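Local structure of CalS11 (Micromonospora echinospora, 3TOS) at residues B[119-124]-B[222-227]; B[113-118]-B[190-195]; B[17-22]-B[49-54]. The protein is a methyltransferase of calicheamicin biosynthesis that probably moves a methyl group from S-adenosylmethionine to an oxygen of its substrate. All blocks are in the same frame, centred on the assembly; numbering follows the deposited sequence.

Interaction 1: B[119-124]-B[222-227]; sequences DRVGPT and KWPGEN. With GLU (glutamic acid), chain P.
T124 and W223 meet where the loop 119-124 passes the turn that leads into helix 225-233: OG1 of T124 lies 3.5 Å from CZ2 of the indole, the two side chains crossing at about a right angle. Nearby, V121 CG2 packs on P224 CD (3.7 Å). OE2 of the bound glutamate sits at the edge of the indole and receives a nearly straight bond from W223 NE1 (2.9 Å, 174°), with a weak one from K222 NZ. K222 sets out with CG anti to its backbone N (chi1 -172°), and CG lies over one face of the W223 ring, near its rim. No direct hydrogen bond links the two segments, and water does the joining. One water donates to OE1 of the ligand, accepts from K222 NZ and is hydrogen-bonded to T124 OG1 (2.6 Å). A second donates to D119 O and to K222 O (2.6 Å from its oxygen to the latter) and accepts from G122 N, tying three backbone groups together. A third runs from D119 OD1 to G225 N. Farther out, D119 OD2 accepts from the backbone N of N116, and OD1 from that of Y193. D216 and E217 hydrogen-bond the ligand too. The side-chain carboxylate of the glutamate thus faces an indole N-H and an ammonium group, a setting likely to stabilise its negative charge.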
# COMPACT_ATOMS: atom_id res chain seq x y z
N ASP B 119 -45.32 1.84 -11.13
CA ASP B 119 -44.95 2.88 -10.13
C ASP B 119 -46.01 3.00 -9.04
O ASP B 119 -45.75 3.71 -8.04
CB ASP B 119 -44.87 4.26 -10.81
CG ASP B 119 -43.85 4.30 -11.94
OD1 ASP B 119 -42.71 3.84 -11.71
OD2 ASP B 119 -44.21 4.80 -13.04
N ARG B 120 -47.17 2.34 -9.22
CA ARG B 120 -48.34 2.57 -8.36
C ARG B 120 -48.37 1.67 -7.12
O ARG B 120 -49.34 0.94 -6.90
CB ARG B 120 -49.62 2.40 -9.19
CG ARG B 120 -49.81 3.60 -10.08
CD ARG B 120 -51.13 3.52 -10.89
NE ARG B 120 -51.16 4.70 -11.71
CZ ARG B 120 -52.07 5.00 -12.61
NH1 ARG B 120 -53.11 4.20 -12.81
NH2 ARG B 120 -51.94 6.14 -13.29
N VAL B 121 -47.31 1.73 -6.34
CA VAL B 121 -47.09 0.84 -5.18
C VAL B 121 -47.53 1.57 -3.88
O VAL B 121 -48.27 1.02 -3.07
CB VAL B 121 -45.58 0.46 -5.02
CG1 VAL B 121 -45.38 -0.49 -3.86
CG2 VAL B 121 -45.08 -0.15 -6.26
N GLY B 122 -47.01 2.79 -3.69
CA GLY B 122 -47.38 3.61 -2.55
C GLY B 122 -48.42 4.64 -2.91
O GLY B 122 -48.84 4.71 -4.07
N PRO B 123 -48.77 5.50 -1.94
CA PRO B 123 -49.93 6.39 -2.09
C PRO B 123 -49.56 7.76 -2.68
O PRO B 123 -50.38 8.70 -2.71
CB PRO B 123 -50.45 6.54 -0.66
CG PRO B 123 -49.19 6.45 0.19
CD PRO B 123 -48.30 5.41 -0.55
N THR B 124 -48.32 7.91 -3.12
CA THR B 124 -47.96 9.21 -3.73
C THR B 124 -47.58 9.13 -5.20
O THR B 124 -47.13 10.12 -5.80
CB THR B 124 -46.86 9.96 -2.95
OG1 THR B 124 -45.71 9.13 -2.86
CG2 THR B 124 -47.37 10.33 -1.56
N LYS B 222 -41.13 1.27 -2.37
CA LYS B 222 -42.15 2.23 -2.75
C LYS B 222 -41.98 2.69 -4.23
O LYS B 222 -42.94 3.11 -4.86
CB LYS B 222 -42.06 3.45 -1.83
CG LYS B 222 -43.20 4.42 -2.04
CD LYS B 222 -42.91 5.64 -1.13
CE LYS B 222 -44.10 6.23 -0.60
NZ LYS B 222 -43.70 7.35 0.32
N TRP B 223 -40.74 2.57 -4.76
CA TRP B 223 -40.44 3.14 -6.09
C TRP B 223 -39.57 2.18 -6.87
O TRP B 223 -38.35 2.40 -7.02
CB TRP B 223 -39.68 4.49 -5.97
CG TRP B 223 -40.41 5.57 -5.21
CD1 TRP B 223 -40.04 6.10 -4.01
CD2 TRP B 223 -41.59 6.27 -5.62
NE1 TRP B 223 -40.92 7.10 -3.64
CE2 TRP B 223 -41.88 7.21 -4.61
CE3 TRP B 223 -42.43 6.18 -6.74
CZ2 TRP B 223 -42.96 8.08 -4.69
CZ3 TRP B 223 -43.51 7.06 -6.82
CH2 TRP B 223 -43.77 7.98 -5.78
N PRO B 224 -40.18 1.10 -7.36
CA PRO B 224 -39.39 0.07 -8.05
C PRO B 224 -39.01 0.49 -9.49
O PRO B 224 -38.33 -0.30 -10.15
CB PRO B 224 -40.36 -1.13 -8.04
CG PRO B 224 -41.73 -0.49 -8.18
CD PRO B 224 -41.62 0.80 -7.32
N GLY B 225 -39.40 1.70 -9.95
CA GLY B 225 -39.20 2.03 -11.36
C GLY B 225 -37.74 2.12 -11.81
O GLY B 225 -37.42 1.73 -12.93
N GLU B 226 -36.87 2.67 -10.96
CA GLU B 226 -35.42 2.74 -11.32
C GLU B 226 -34.82 1.35 -11.50
O GLU B 226 -34.03 1.12 -12.43
CB GLU B 226 -34.67 3.57 -10.29
CG GLU B 226 -34.98 5.07 -10.46
CD GLU B 226 -34.60 5.88 -9.27
OE1 GLU B 226 -33.89 5.37 -8.37
OE2 GLU B 226 -35.06 7.04 -9.20
N ASN B 227 -35.20 0.42 -10.62
CA ASN B 227 -34.70 -0.94 -10.71
C ASN B 227 -35.23 -1.62 -11.98
O ASN B 227 -34.46 -2.22 -12.76
CB ASN B 227 -35.11 -1.73 -9.43
CG ASN B 227 -34.53 -3.12 -9.38
OD1 ASN B 227 -34.61 -3.87 -10.35
ND2 ASN B 227 -33.90 -3.46 -8.25
N GLU P . -36.46 10.44 -3.13
CA GLU P . -37.01 11.50 -2.20
C GLU P . -36.34 11.37 -0.84
O GLU P . -35.47 10.49 -0.65
CB GLU P . -38.56 11.36 -2.04
CG GLU P . -38.98 10.00 -1.42
CD GLU P . -40.50 9.81 -1.33
OE1 GLU P . -41.26 10.81 -1.32
OE2 GLU P . -40.92 8.66 -1.15
OXT GLU P . -36.64 12.09 0.13
O HOH W 1 -41.39 3.72 -9.38
O HOH W 2 -45.28 4.18 -5.35
O HOH W 3 -43.85 9.94 -1.23

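Interaction 2: B[113-118]-B[190-195]; sequences PDVNDV and LDLYEP. With SAH (S-adenosyl-L-homocysteine), chain O.
N116 reaches across to E194, and its side chain can be followed outward one atom at a time. CB lies 3.8 Å from E194 OE2, and CG stands anti to the backbone N (chi1 -175°), which sets the amide beside the first turn of helix 193-203. There the two ends of the amide do different work. OD1 turns back to accept from V118 N (3.0 Å) in the carbonyl plane and on a lone pair, closing an Asx turn that fixes the amide's rotation. ND2 gives a nearly straight bond to E194 OE2 (2.8 Å, 170°), using the anti lone pair of that oxygen, with amide and carboxylate planes 73° apart; the same nitrogen lies at the edge of the Y193 ring. The other oxygen of E194 is salt-bridged to R168. Apolar contacts continue the seam: V118 CG2 rests on Y193 CB at 3.6 Å, and V115 CG1 on L192 CD2 at 3.9 Å. On the side of the cofactor product, P195 CB approaches N6 of S-adenosyl-L-homocysteine at 3.4 Å. Loops that follow parallel strands and wall in the adenine in this way are characteristic of the Rossmann-like methyltransferase fold.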
# COMPACT_ATOMS: atom_id res chain seq x y z
N PRO B 113 -45.54 13.80 -14.45
CA PRO B 113 -46.47 14.11 -15.55
C PRO B 113 -47.44 12.98 -15.92
O PRO B 113 -48.50 13.23 -16.52
CB PRO B 113 -45.54 14.37 -16.74
CG PRO B 113 -44.37 13.44 -16.45
CD PRO B 113 -44.17 13.49 -14.94
N ASP B 114 -47.04 11.75 -15.58
CA ASP B 114 -47.89 10.55 -15.71
C ASP B 114 -47.23 9.52 -14.84
O ASP B 114 -46.06 9.72 -14.42
CB ASP B 114 -47.92 10.06 -17.16
CG ASP B 114 -46.55 10.05 -17.81
OD1 ASP B 114 -45.58 9.44 -17.31
OD2 ASP B 114 -46.43 10.72 -18.81
N VAL B 115 -47.94 8.44 -14.52
CA VAL B 115 -47.19 7.31 -13.99
C VAL B 115 -47.55 6.00 -14.67
O VAL B 115 -48.59 5.88 -15.33
CB VAL B 115 -47.37 7.17 -12.43
CG1 VAL B 115 -47.09 8.50 -11.72
CG2 VAL B 115 -48.78 6.69 -12.06
N ASN B 116 -46.70 4.98 -14.50
CA ASN B 116 -46.97 3.66 -15.06
C ASN B 116 -47.55 2.82 -13.92
O ASN B 116 -47.26 3.08 -12.74
CB ASN B 116 -45.62 3.11 -15.58
CG ASN B 116 -45.72 1.81 -16.31
OD1 ASN B 116 -45.90 0.76 -15.68
ND2 ASN B 116 -45.53 1.84 -17.63
N ASP B 117 -48.32 1.80 -14.28
CA ASP B 117 -48.79 0.85 -13.28
C ASP B 117 -47.70 0.31 -12.35
O ASP B 117 -47.97 0.13 -11.16
CB ASP B 117 -49.54 -0.30 -13.98
CG ASP B 117 -50.95 0.09 -14.34
OD1 ASP B 117 -51.44 1.17 -13.90
OD2 ASP B 117 -51.58 -0.72 -15.05
N VAL B 118 -46.48 0.08 -12.86
CA VAL B 118 -45.45 -0.45 -11.98
C VAL B 118 -45.00 0.56 -10.92
O VAL B 118 -44.44 0.16 -9.89
CB VAL B 118 -44.16 -0.96 -12.74
CG1 VAL B 118 -44.53 -1.99 -13.78
CG2 VAL B 118 -43.40 0.20 -13.39
N LEU B 190 -35.93 10.70 -10.41
CA LEU B 190 -37.27 10.88 -11.00
C LEU B 190 -38.28 9.96 -10.39
O LEU B 190 -39.50 10.18 -10.62
CB LEU B 190 -37.23 10.55 -12.51
CG LEU B 190 -36.23 11.33 -13.37
CD1 LEU B 190 -35.93 10.49 -14.63
CD2 LEU B 190 -36.90 12.65 -13.79
N ASP B 191 -37.83 8.92 -9.68
CA ASP B 191 -38.72 7.89 -9.05
C ASP B 191 -39.36 6.89 -10.00
O ASP B 191 -39.48 5.73 -9.68
CB ASP B 191 -39.80 8.52 -8.14
CG ASP B 191 -39.18 9.32 -7.01
OD1 ASP B 191 -38.26 8.78 -6.34
OD2 ASP B 191 -39.57 10.50 -6.80
N LEU B 192 -39.80 7.37 -11.18
CA LEU B 192 -40.71 6.62 -12.05
C LEU B 192 -39.95 5.84 -13.10
O LEU B 192 -38.91 6.30 -13.64
CB LEU B 192 -41.63 7.60 -12.78
CG LEU B 192 -42.41 8.49 -11.81
CD1 LEU B 192 -43.23 9.48 -12.69
CD2 LEU B 192 -43.37 7.59 -10.97
N TYR B 193 -40.53 4.68 -13.45
CA TYR B 193 -39.94 3.77 -14.43
C TYR B 193 -39.71 4.37 -15.82
O TYR B 193 -38.57 4.35 -16.32
CB TYR B 193 -40.87 2.56 -14.54
CG TYR B 193 -40.66 1.72 -15.78
CD1 TYR B 193 -39.44 1.07 -15.99
CD2 TYR B 193 -41.69 1.55 -16.70
CE1 TYR B 193 -39.21 0.33 -17.11
CE2 TYR B 193 -41.46 0.81 -17.88
CZ TYR B 193 -40.21 0.20 -18.07
OH TYR B 193 -39.95 -0.58 -19.18
N GLU B 194 -40.75 4.90 -16.45
CA GLU B 194 -40.62 5.30 -17.90
C GLU B 194 -39.57 6.39 -18.15
O GLU B 194 -38.74 6.23 -19.04
CB GLU B 194 -41.99 5.71 -18.48
CG GLU B 194 -42.92 4.52 -18.57
CD GLU B 194 -44.17 4.84 -19.35
OE1 GLU B 194 -44.14 5.77 -20.22
OE2 GLU B 194 -45.18 4.14 -19.19
N PRO B 195 -39.61 7.49 -17.40
CA PRO B 195 -38.61 8.51 -17.69
C PRO B 195 -37.21 8.06 -17.30
O PRO B 195 -36.25 8.45 -17.96
CB PRO B 195 -39.07 9.69 -16.81
CG PRO B 195 -39.92 9.11 -15.77
CD PRO B 195 -40.65 7.98 -16.45
N SAH O . -33.90 15.84 -6.17
CA SAH O . -35.02 16.44 -5.38
CB SAH O . -36.24 15.53 -5.29
CG SAH O . -36.90 15.31 -6.67
SD SAH O . -38.55 14.69 -6.45
C SAH O . -34.47 16.67 -3.97
O SAH O . -35.20 17.21 -3.08
OXT SAH O . -33.29 16.45 -3.70
C5' SAH O . -38.90 13.90 -8.03
C4' SAH O . -38.93 14.89 -9.25
O4' SAH O . -38.92 14.12 -10.46
C3' SAH O . -40.25 15.67 -9.24
O3' SAH O . -39.99 17.09 -9.09
C2' SAH O . -40.88 15.29 -10.57
O2' SAH O . -41.62 16.34 -11.22
C1' SAH O . -39.65 14.86 -11.40
N9 SAH O . -40.02 13.96 -12.52
C8 SAH O . -40.55 12.72 -12.46
N7 SAH O . -40.78 12.33 -13.74
C5 SAH O . -40.42 13.31 -14.59
C6 SAH O . -40.43 13.47 -16.05
N6 SAH O . -40.95 12.50 -16.84
N1 SAH O . -39.93 14.63 -16.54
C2 SAH O . -39.43 15.61 -15.72
N3 SAH O . -39.45 15.56 -14.37
C4 SAH O . -39.89 14.38 -13.80
O HOH W 4 -47.69 5.91 -18.10

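Interaction 3: B[17-22]-B[49-54]; sequences PEETET and RRHQMT
OE1 of E19 is gripped by two waters. One donates to E19 OE1 at 2.7 Å and passes on to the backbone N of H51. The other, whose oxygen lies 2.6 Å from E19 OE1, also donates to it and accepts from R50 NH2. The companion oxygen makes the direct contact: R49 NE donates to E19 OE2 over 2.8 Å (166°) in a salt bridge, and R49 NH2 adds a weak bond to the same atom. The nitrogen NE keeps the acceptor close to the guanidinium plane, yet it meets OE2 from above the carboxylate plane, the two flat groups being turned 47° against each other. E19 gets there by a bend: its CG is anti to the backbone N, and a turn at chi2 (73°) brings the carboxylate up to the start of helix 50-65. R49, the N-cap residue of that helix, extends from CG to NE past T22, whose CG2 lies 4.0 Å from R49 CB. Over one face of the R49 guanidinium, near the rim, rests Q52 CG. A glutamine in place of E19 would probably leave the charge of R49 without its mate across this contact and weaken the water-borne links to R50 and H51. The link to H51 N brings a negative charge to the first turn of helix 50-65, an arrangement that probably interacts favourably with the helix dipole. A third subunit borders the contact: its A146 O and S150 OG bond T22 OG1, and its N42 OD1 accepts from R49 NH2. The contact thus joins the opening turns of helices 17-31 and 50-65, which lie ahead of the first sheet strand, 72-76.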
# COMPACT_ATOMS: atom_id res chain seq x y z
N PRO B 17 -42.07 9.61 14.68
CA PRO B 17 -42.58 10.80 15.36
C PRO B 17 -41.46 11.73 15.80
O PRO B 17 -41.60 12.98 15.77
CB PRO B 17 -43.34 10.18 16.55
CG PRO B 17 -43.74 8.83 16.03
CD PRO B 17 -42.55 8.36 15.31
N GLU B 18 -40.31 11.13 16.16
CA GLU B 18 -39.16 11.98 16.60
C GLU B 18 -38.57 12.71 15.45
O GLU B 18 -38.14 13.86 15.63
CB GLU B 18 -38.09 11.12 17.34
CG GLU B 18 -38.58 10.49 18.60
CD GLU B 18 -39.40 9.19 18.39
OE1 GLU B 18 -39.53 8.67 17.24
OE2 GLU B 18 -39.89 8.67 19.42
N GLU B 19 -38.46 12.07 14.28
CA GLU B 19 -37.91 12.80 13.09
C GLU B 19 -38.84 13.94 12.72
O GLU B 19 -38.42 15.06 12.38
CB GLU B 19 -37.73 11.79 11.95
CG GLU B 19 -37.54 12.40 10.53
CD GLU B 19 -36.18 13.07 10.26
OE1 GLU B 19 -35.28 12.98 11.12
OE2 GLU B 19 -36.05 13.66 9.15
N THR B 20 -40.14 13.68 12.81
CA THR B 20 -41.12 14.71 12.51
C THR B 20 -40.97 15.86 13.51
O THR B 20 -41.01 17.04 13.14
CB THR B 20 -42.54 14.11 12.59
OG1 THR B 20 -42.74 13.17 11.52
CG2 THR B 20 -43.61 15.21 12.45
N GLU B 21 -40.81 15.53 14.80
CA GLU B 21 -40.62 16.55 15.86
C GLU B 21 -39.39 17.39 15.66
O GLU B 21 -39.45 18.64 15.74
CB GLU B 21 -40.54 15.84 17.22
CG GLU B 21 -40.45 16.75 18.44
CD GLU B 21 -41.74 17.65 18.64
OE1 GLU B 21 -42.85 17.33 18.09
OE2 GLU B 21 -41.67 18.66 19.37
N THR B 22 -38.28 16.73 15.30
CA THR B 22 -37.04 17.49 15.03
C THR B 22 -37.27 18.49 13.88
O THR B 22 -36.92 19.65 13.99
CB THR B 22 -35.86 16.56 14.69
OG1 THR B 22 -35.43 15.90 15.88
CG2 THR B 22 -34.67 17.35 14.10
N ARG B 49 -30.58 19.03 9.96
CA ARG B 49 -30.64 17.85 10.82
C ARG B 49 -29.90 16.69 10.15
O ARG B 49 -29.62 16.73 8.94
CB ARG B 49 -32.11 17.46 11.06
CG ARG B 49 -32.84 16.99 9.83
CD ARG B 49 -34.30 16.81 10.15
NE ARG B 49 -35.05 16.25 9.03
CZ ARG B 49 -35.48 16.93 7.97
NH1 ARG B 49 -35.18 18.24 7.81
NH2 ARG B 49 -36.19 16.27 7.04
N ARG B 50 -29.64 15.66 10.94
CA ARG B 50 -28.87 14.48 10.51
C ARG B 50 -29.30 14.02 9.13
O ARG B 50 -28.46 13.80 8.27
CB ARG B 50 -29.14 13.31 11.50
CG ARG B 50 -28.35 12.03 11.13
CD ARG B 50 -28.91 10.77 11.82
NE ARG B 50 -30.36 10.59 11.64
CZ ARG B 50 -30.93 10.08 10.55
NH1 ARG B 50 -30.16 9.66 9.53
NH2 ARG B 50 -32.26 9.99 10.48
N HIS B 51 -30.60 13.80 8.91
CA HIS B 51 -31.05 13.20 7.66
C HIS B 51 -30.61 14.07 6.45
O HIS B 51 -30.17 13.54 5.39
CB HIS B 51 -32.59 13.06 7.63
CG HIS B 51 -33.09 12.51 6.34
ND1 HIS B 51 -32.94 11.18 6.01
CD2 HIS B 51 -33.68 13.12 5.27
CE1 HIS B 51 -33.47 10.97 4.82
NE2 HIS B 51 -33.90 12.13 4.34
N GLN B 52 -30.75 15.40 6.59
CA GLN B 52 -30.34 16.32 5.50
C GLN B 52 -28.83 16.49 5.41
O GLN B 52 -28.28 16.61 4.32
CB GLN B 52 -31.07 17.70 5.64
CG GLN B 52 -32.62 17.57 5.49
CD GLN B 52 -33.05 17.10 4.10
OE1 GLN B 52 -32.24 17.07 3.16
NE2 GLN B 52 -34.27 16.71 3.97
N MSE B 53 -28.16 16.53 6.54
CA MSE B 53 -26.69 16.54 6.55
C MSE B 53 -26.14 15.33 5.78
O MSE B 53 -25.18 15.42 5.04
CB MSE B 53 -26.14 16.56 8.00
CG MSE B 53 -24.58 16.34 8.09
SE MSE B 53 -23.62 17.83 7.33
CE MSE B 53 -23.63 18.95 8.90
N THR B 54 -26.77 14.18 6.00
CA THR B 54 -26.33 12.94 5.37
C THR B 54 -26.43 13.09 3.82
O THR B 54 -25.52 12.71 3.08
CB THR B 54 -27.21 11.73 5.83
OG1 THR B 54 -27.06 11.58 7.24
CG2 THR B 54 -26.68 10.45 5.20
O HOH W 5 -32.66 13.75 10.93
O HOH W 6 -34.25 11.02 12.53

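How the interactions relate
Interactions 1 and 2 are neighbours, their centres 8 Å apart: consecutive pieces of one loop after strand 103-107 meet the beginnings of helices 193-203 and 225-233. They touch directly, D119 of the one bonding the helix start of the other and P224 CG packing on V118 O. Interaction 3 stands apart, about 12 Å from either at the nearest atoms, and pairs two helices that precede the sheet. None is wholly core; interaction 2 is a surface contact, whereas the other two are partly buried. Their chemistry differs accordingly: water bridges and the glutamate pocket in 119-124/222-227, a direct amide-carboxylate bond beside the adenine in 113-118/190-195, and a salt bridge at a subunit boundary in 17-22/49-54.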